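Local coordinates for protein phenol hydroxylase component phL (Pseudomonas stutzeri, PDB 3U52) that probably serves as the auxiliary beta subunit of a multicomponent phenol hydroxylase, supporting the diiron subunit that hydroxylates phenols, at residues 305-308 and 309-313; 173-177 and 178-182; 248-251 and 252-256. One frame throughout, in Å; residues are numbered along the deposited sequence.

In the fold
All three contacts are local, each made within one unbroken run of chain, so they are met in series and none nests in or crosses another. From the N terminus, contact 2 comes first, where the chain turns from helix 147-175 into helix 180-191. Contact 3 follows at the junction between the short helix 246-249 and helix 251-274, and contact 1 opens helix 307-322, just after helix 276-302. Contacts 2 and 3 meet in space: Met173 CE packs 4.2 Å from Leu249 CD1, beside helix 81-105. Contact 1 stands apart, its nearest atoms about 12 Å from contact 3 and about 18 Å from contact 2, against helices 211-240 and 276-302.

Contact 1: residues 305-308 and 309-313; sequences VGID and GLNEA
The carboxamide of Asn311 presents one face to Ile307: the carbonyl oxygen Ile307 O sits over that face, 3.3 Å from Asn311 CG. On the same side, Ile307 CG1 reaches the amide obliquely and comes within 3.8 Å of Asn311 ND2. Asn311 OD1 is hydrogen-bonded to the hydroxyl of Tyr294 on helix 276-302, which helps to fix the turn of the group. With Ile307 CG1 anti to the backbone N (chi1 -168°), the side chain runs beside its own carbonyl and so borders the amide. Ile307 CD1 also approaches Leu310 CD2, and both residues rest on Tyr294.

These residues form the opening turns of helix 307-322. Gly309 N bonds to Gly306 O at 3.0 Å, three residues back, before the alpha-helical pattern sets in. Asn311 N then donates to Ile307 O at 2.9 Å, and Glu312 N to Asp308 O at 3.0 Å. Gly306, with phi 103°, has no CB to press on the preceding carbonyl oxygen, while a side chain on Gly309 would run into Val305 CG1. Val305 itself packs on Leu229 and Trp237 of helix 211-240. Farther along, Glu312 CG lies against Asp308 O, and its carboxylate extends to a long, weak ion pair between OE1 and Lys233 NZ.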
# COMPACT_ATOMS: atom_id res chain seq x y z
N VAL D 305 38.70 -0.19 30.36
CA VAL D 305 38.85 -1.63 30.18
C VAL D 305 40.34 -2.07 30.16
O VAL D 305 40.65 -3.24 30.34
CB VAL D 305 38.01 -2.15 28.94
CG1 VAL D 305 38.57 -1.60 27.62
CG2 VAL D 305 37.95 -3.65 28.90
N GLY D 306 41.26 -1.11 29.98
CA GLY D 306 42.71 -1.36 30.01
C GLY D 306 43.26 -1.39 28.61
O GLY D 306 42.54 -1.72 27.66
N ILE D 307 44.54 -1.04 28.46
CA ILE D 307 45.16 -0.91 27.14
C ILE D 307 45.09 -2.19 26.26
O ILE D 307 45.13 -2.10 25.03
CB ILE D 307 46.63 -0.40 27.24
CG1 ILE D 307 47.19 0.02 25.87
CG2 ILE D 307 47.54 -1.44 27.91
CD1 ILE D 307 46.71 1.40 25.38
N ASP D 308 44.99 -3.35 26.88
CA ASP D 308 44.90 -4.62 26.15
C ASP D 308 43.62 -4.75 25.34
O ASP D 308 43.62 -5.41 24.31
CB ASP D 308 45.01 -5.79 27.13
CG ASP D 308 46.27 -5.70 27.99
OD1 ASP D 308 47.39 -5.96 27.45
OD2 ASP D 308 46.14 -5.35 29.19
N GLY D 309 42.55 -4.13 25.82
CA GLY D 309 41.29 -4.03 25.10
C GLY D 309 41.48 -3.26 23.81
O GLY D 309 41.02 -3.70 22.76
N LEU D 310 42.18 -2.11 23.88
CA LEU D 310 42.55 -1.34 22.67
C LEU D 310 43.52 -2.08 21.74
O LEU D 310 43.41 -2.00 20.50
CB LEU D 310 43.07 0.08 23.00
CG LEU D 310 43.37 0.96 21.77
CD1 LEU D 310 42.19 1.07 20.75
CD2 LEU D 310 43.83 2.35 22.18
N ASN D 311 44.47 -2.82 22.31
CA ASN D 311 45.44 -3.55 21.48
C ASN D 311 44.77 -4.63 20.68
O ASN D 311 45.12 -4.85 19.53
CB ASN D 311 46.61 -4.07 22.31
CG ASN D 311 47.48 -2.93 22.85
OD1 ASN D 311 47.55 -1.84 22.24
ND2 ASN D 311 48.12 -3.15 23.99
N GLU D 312 43.78 -5.28 21.28
CA GLU D 312 42.97 -6.28 20.55
C GLU D 312 42.10 -5.67 19.45
O GLU D 312 41.86 -6.31 18.43
CB GLU D 312 42.07 -7.03 21.51
CG GLU D 312 42.81 -7.84 22.55
CD GLU D 312 41.84 -8.52 23.49
OE1 GLU D 312 40.79 -7.91 23.74
OE2 GLU D 312 42.12 -9.66 23.95
N ALA D 313 41.61 -4.45 19.66
CA ALA D 313 40.77 -3.80 18.66
C ALA D 313 41.65 -3.40 17.49
O ALA D 313 41.24 -3.52 16.32
CB ALA D 313 40.02 -2.59 19.25

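Contact 2: residues 173-177 and 178-182; sequences MIDGS and TGAAL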
# COMPACT_ATOMS: atom_id res chain seq x y z
N MET D 173 18.22 10.63 30.57
CA MET D 173 17.62 9.68 31.47
C MET D 173 18.24 9.88 32.84
O MET D 173 17.52 9.94 33.81
CB MET D 173 17.85 8.24 30.99
CG MET D 173 16.82 7.33 31.54
SD MET D 173 16.98 5.65 30.97
CE MET D 173 16.84 5.86 29.20
N ILE D 174 19.57 9.99 32.90
CA ILE D 174 20.29 10.17 34.17
C ILE D 174 19.93 11.45 34.90
O ILE D 174 19.87 11.43 36.14
CB ILE D 174 21.82 10.11 33.96
CG1 ILE D 174 22.23 8.68 33.62
CG2 ILE D 174 22.56 10.66 35.19
CD1 ILE D 174 23.65 8.52 33.10
N ASP D 175 19.68 12.56 34.18
CA ASP D 175 19.29 13.82 34.83
C ASP D 175 17.79 14.09 34.92
O ASP D 175 17.38 15.18 35.35
CB ASP D 175 20.00 15.04 34.23
CG ASP D 175 19.56 15.37 32.79
OD1 ASP D 175 18.37 15.20 32.42
OD2 ASP D 175 20.42 15.83 32.01
N GLY D 176 16.98 13.14 34.46
CA GLY D 176 15.55 13.30 34.53
C GLY D 176 15.01 14.35 33.58
O GLY D 176 14.06 15.06 33.92
N SER D 177 15.62 14.44 32.39
CA SER D 177 15.12 15.27 31.29
C SER D 177 15.27 16.79 31.55
O SER D 177 14.45 17.63 31.14
CB SER D 177 13.70 14.86 30.90
OG SER D 177 13.35 15.47 29.68
N THR D 178 16.37 17.12 32.19
CA THR D 178 16.70 18.46 32.60
C THR D 178 17.87 19.07 31.75
O THR D 178 17.99 20.29 31.58
CB THR D 178 17.06 18.34 34.10
OG1 THR D 178 16.25 19.21 34.90
CG2 THR D 178 18.51 18.45 34.39
N GLY D 179 18.73 18.21 31.20
CA GLY D 179 19.89 18.70 30.43
C GLY D 179 21.16 18.85 31.24
O GLY D 179 22.24 18.98 30.67
N ALA D 180 21.05 18.82 32.58
CA ALA D 180 22.18 19.00 33.48
C ALA D 180 23.31 18.01 33.22
O ALA D 180 24.45 18.40 33.24
CB ALA D 180 21.72 18.91 34.96
N ALA D 181 22.97 16.74 32.95
CA ALA D 181 23.96 15.68 32.72
C ALA D 181 24.63 15.90 31.38
O ALA D 181 25.74 15.47 31.19
CB ALA D 181 23.32 14.28 32.77
N LEU D 182 23.95 16.57 30.45
CA LEU D 182 24.55 16.85 29.15
C LEU D 182 25.57 17.99 29.26
O LEU D 182 26.63 17.96 28.63
CB LEU D 182 23.48 17.23 28.16
CG LEU D 182 23.04 16.26 27.07
CD1 LEU D 182 23.73 14.91 26.99
CD2 LEU D 182 21.56 16.17 26.97
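Thr178 opens the second segment by donating its backbone N to Asp175 OD1 at 2.8 Å, in a nearly straight bond (167°) that meets the oxygen from above the carboxylate plane. Asp175 can turn back on the chain because its CG stands between the backbone N and the carbonyl carbon (chi1 69°). The methyl Thr178 CG2 lies over a face of the same carboxylate, 3.6 Å from Asp175 CG, and Thr178 CB lies 3.4 Å from Asp175 O. Gly179, at the N-cap position of helix 180-191, adds a weak bond from its N to Asp175 OD1 at 3.3 Å. Its backbone angles would press any CB on the carbonyl oxygen of Thr178. Ala180 brings its methyl to the margin of the contact, 4.3 Å from Asp175 CB. At Ala181 the second oxygen is engaged: Ala181 N bonds to Asp175 OD2 at 2.9 Å, on the anti lone pair, and Ala181 CB packs 3.7 Å from Asp175 CB. One carboxylate thus ties the end of helix 147-175 to amides of the turn and of the first residues of helix 180-191, across a Schellman motif at Gly176, whose phi is positive.

Ser177 OG is hydrogen-bonded to a basic side chain of the chain of another protein, and Leu182 packs on an aromatic side chain of that chain. Within the chain, Ala181 and Ile174 lie on helix 113-122, Leu182 leans back on Ala171 and Leu172, and Met173 faces Phe99 and Cys102 of helix 81-105.

Contact 3: residues 248-251 and 252-256; sequences MLTE and FMRDW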
# COMPACT_ATOMS: atom_id res chain seq x y z
N MET D 248 21.45 -2.62 27.04
CA MET D 248 20.24 -2.71 26.27
C MET D 248 20.04 -1.42 25.51
O MET D 248 19.38 -1.40 24.46
CB MET D 248 19.03 -3.09 27.14
CG MET D 248 18.60 -2.06 28.19
SD MET D 248 17.15 -2.69 29.17
CE MET D 248 17.92 -3.81 30.33
N LEU D 249 20.63 -0.33 26.02
CA LEU D 249 20.56 0.97 25.32
C LEU D 249 21.53 1.11 24.15
O LEU D 249 21.34 1.94 23.29
CB LEU D 249 20.68 2.12 26.31
CG LEU D 249 19.71 2.03 27.50
CD1 LEU D 249 19.94 3.20 28.45
CD2 LEU D 249 18.24 2.02 27.00
N THR D 250 22.55 0.28 24.10
CA THR D 250 23.57 0.42 23.06
C THR D 250 23.49 -0.73 22.08
O THR D 250 24.41 -0.94 21.29
CB THR D 250 24.98 0.47 23.71
OG1 THR D 250 25.12 -0.67 24.54
CG2 THR D 250 25.13 1.75 24.61
N GLU D 251 22.40 -1.50 22.12
CA GLU D 251 22.31 -2.62 21.21
C GLU D 251 22.12 -2.08 19.78
O GLU D 251 22.57 -2.65 18.82
CB GLU D 251 21.18 -3.61 21.62
CG GLU D 251 21.14 -4.97 20.83
CD GLU D 251 22.32 -5.94 21.07
OE1 GLU D 251 23.12 -5.79 22.03
OE2 GLU D 251 22.44 -6.90 20.28
N PHE D 252 21.42 -0.96 19.65
CA PHE D 252 21.28 -0.33 18.36
C PHE D 252 22.68 -0.18 17.69
O PHE D 252 22.87 -0.53 16.53
CB PHE D 252 20.55 1.02 18.50
CG PHE D 252 20.29 1.70 17.19
CD1 PHE D 252 19.04 1.54 16.54
CD2 PHE D 252 21.28 2.50 16.58
CE1 PHE D 252 18.77 2.19 15.30
CE2 PHE D 252 21.04 3.15 15.33
CZ PHE D 252 19.79 2.97 14.68
N MET D 253 23.66 0.30 18.47
CA MET D 253 25.01 0.60 17.97
C MET D 253 25.74 -0.67 17.56
O MET D 253 26.48 -0.67 16.56
CB MET D 253 25.84 1.33 19.04
CG MET D 253 25.45 2.76 19.36
SD MET D 253 23.86 2.99 20.15
CE MET D 253 24.36 4.23 21.38
N ARG D 254 25.58 -1.76 18.31
CA ARG D 254 26.20 -3.04 17.88
C ARG D 254 25.61 -3.62 16.59
O ARG D 254 26.36 -4.08 15.70
CB ARG D 254 26.21 -4.10 19.00
CG ARG D 254 27.24 -3.83 20.09
CD ARG D 254 27.19 -4.92 21.22
NE ARG D 254 25.94 -4.82 21.96
CZ ARG D 254 25.75 -3.98 22.97
NH1 ARG D 254 26.76 -3.21 23.36
NH2 ARG D 254 24.55 -3.90 23.58
N ASP D 255 24.27 -3.61 16.48
CA ASP D 255 23.61 -4.03 15.25
C ASP D 255 24.01 -3.13 14.06
O ASP D 255 24.29 -3.63 12.97
CB ASP D 255 22.06 -3.99 15.45
CG ASP D 255 21.53 -5.19 16.28
OD1 ASP D 255 22.32 -6.15 16.51
OD2 ASP D 255 20.34 -5.17 16.74
N TRP D 256 23.99 -1.81 14.28
CA TRP D 256 24.40 -0.84 13.24
C TRP D 256 25.82 -1.13 12.72
O TRP D 256 26.07 -1.21 11.51
CB TRP D 256 24.31 0.63 13.77
CG TRP D 256 24.87 1.60 12.78
CD1 TRP D 256 24.21 2.13 11.71
CD2 TRP D 256 26.23 2.09 12.68
NE1 TRP D 256 25.05 2.95 10.98
CE2 TRP D 256 26.29 2.95 11.56
CE3 TRP D 256 27.39 1.93 13.48
CZ2 TRP D 256 27.47 3.63 11.19
CZ3 TRP D 256 28.57 2.58 13.09
CH2 TRP D 256 28.60 3.41 11.94
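Arg254 folds back over Thr250 and Glu251 at the N-terminal turn of helix 251-274, where Thr250 holds the N-cap position without capping through its side chain. Here the contact is tight. Thr250 O lies 3.6 Å above the guanidinium plane, over its centre, and also accepts the backbone N of Arg254. At the guanidinium edge, NH2 and NE of Arg254 both grip Glu251 OE1, at 2.8 Å and 3.0 Å, in a side-on salt bridge made from one face of the carboxylate; the two planes are 53° apart. A bend at chi3 (-68°) brings the group round to them. NH1 adds a weak bond to Thr250 OG1 and a firmer one to Tyr231 O. Arg105 of the second subunit brings a like charge close to Arg254 NH2, which the salt bridge to Glu251 probably helps to offset, and xenon is bound about 4 Å from the Arg254 side chain. A leucine in place of Arg254 would probably leave Glu251 OE1 without its counter-charge and Tyr231 O without this donor.

On the inner side Met253 packs down, its SD 3.9 Å from Thr250 CA. The exposed side, at Asp255, is looser: its backbone N makes a very straight bond (178°) to Glu251 O, yet its carboxylate faces a like charge across the contact, with Asp255 OD1 3.8 Å from Glu251 OE2.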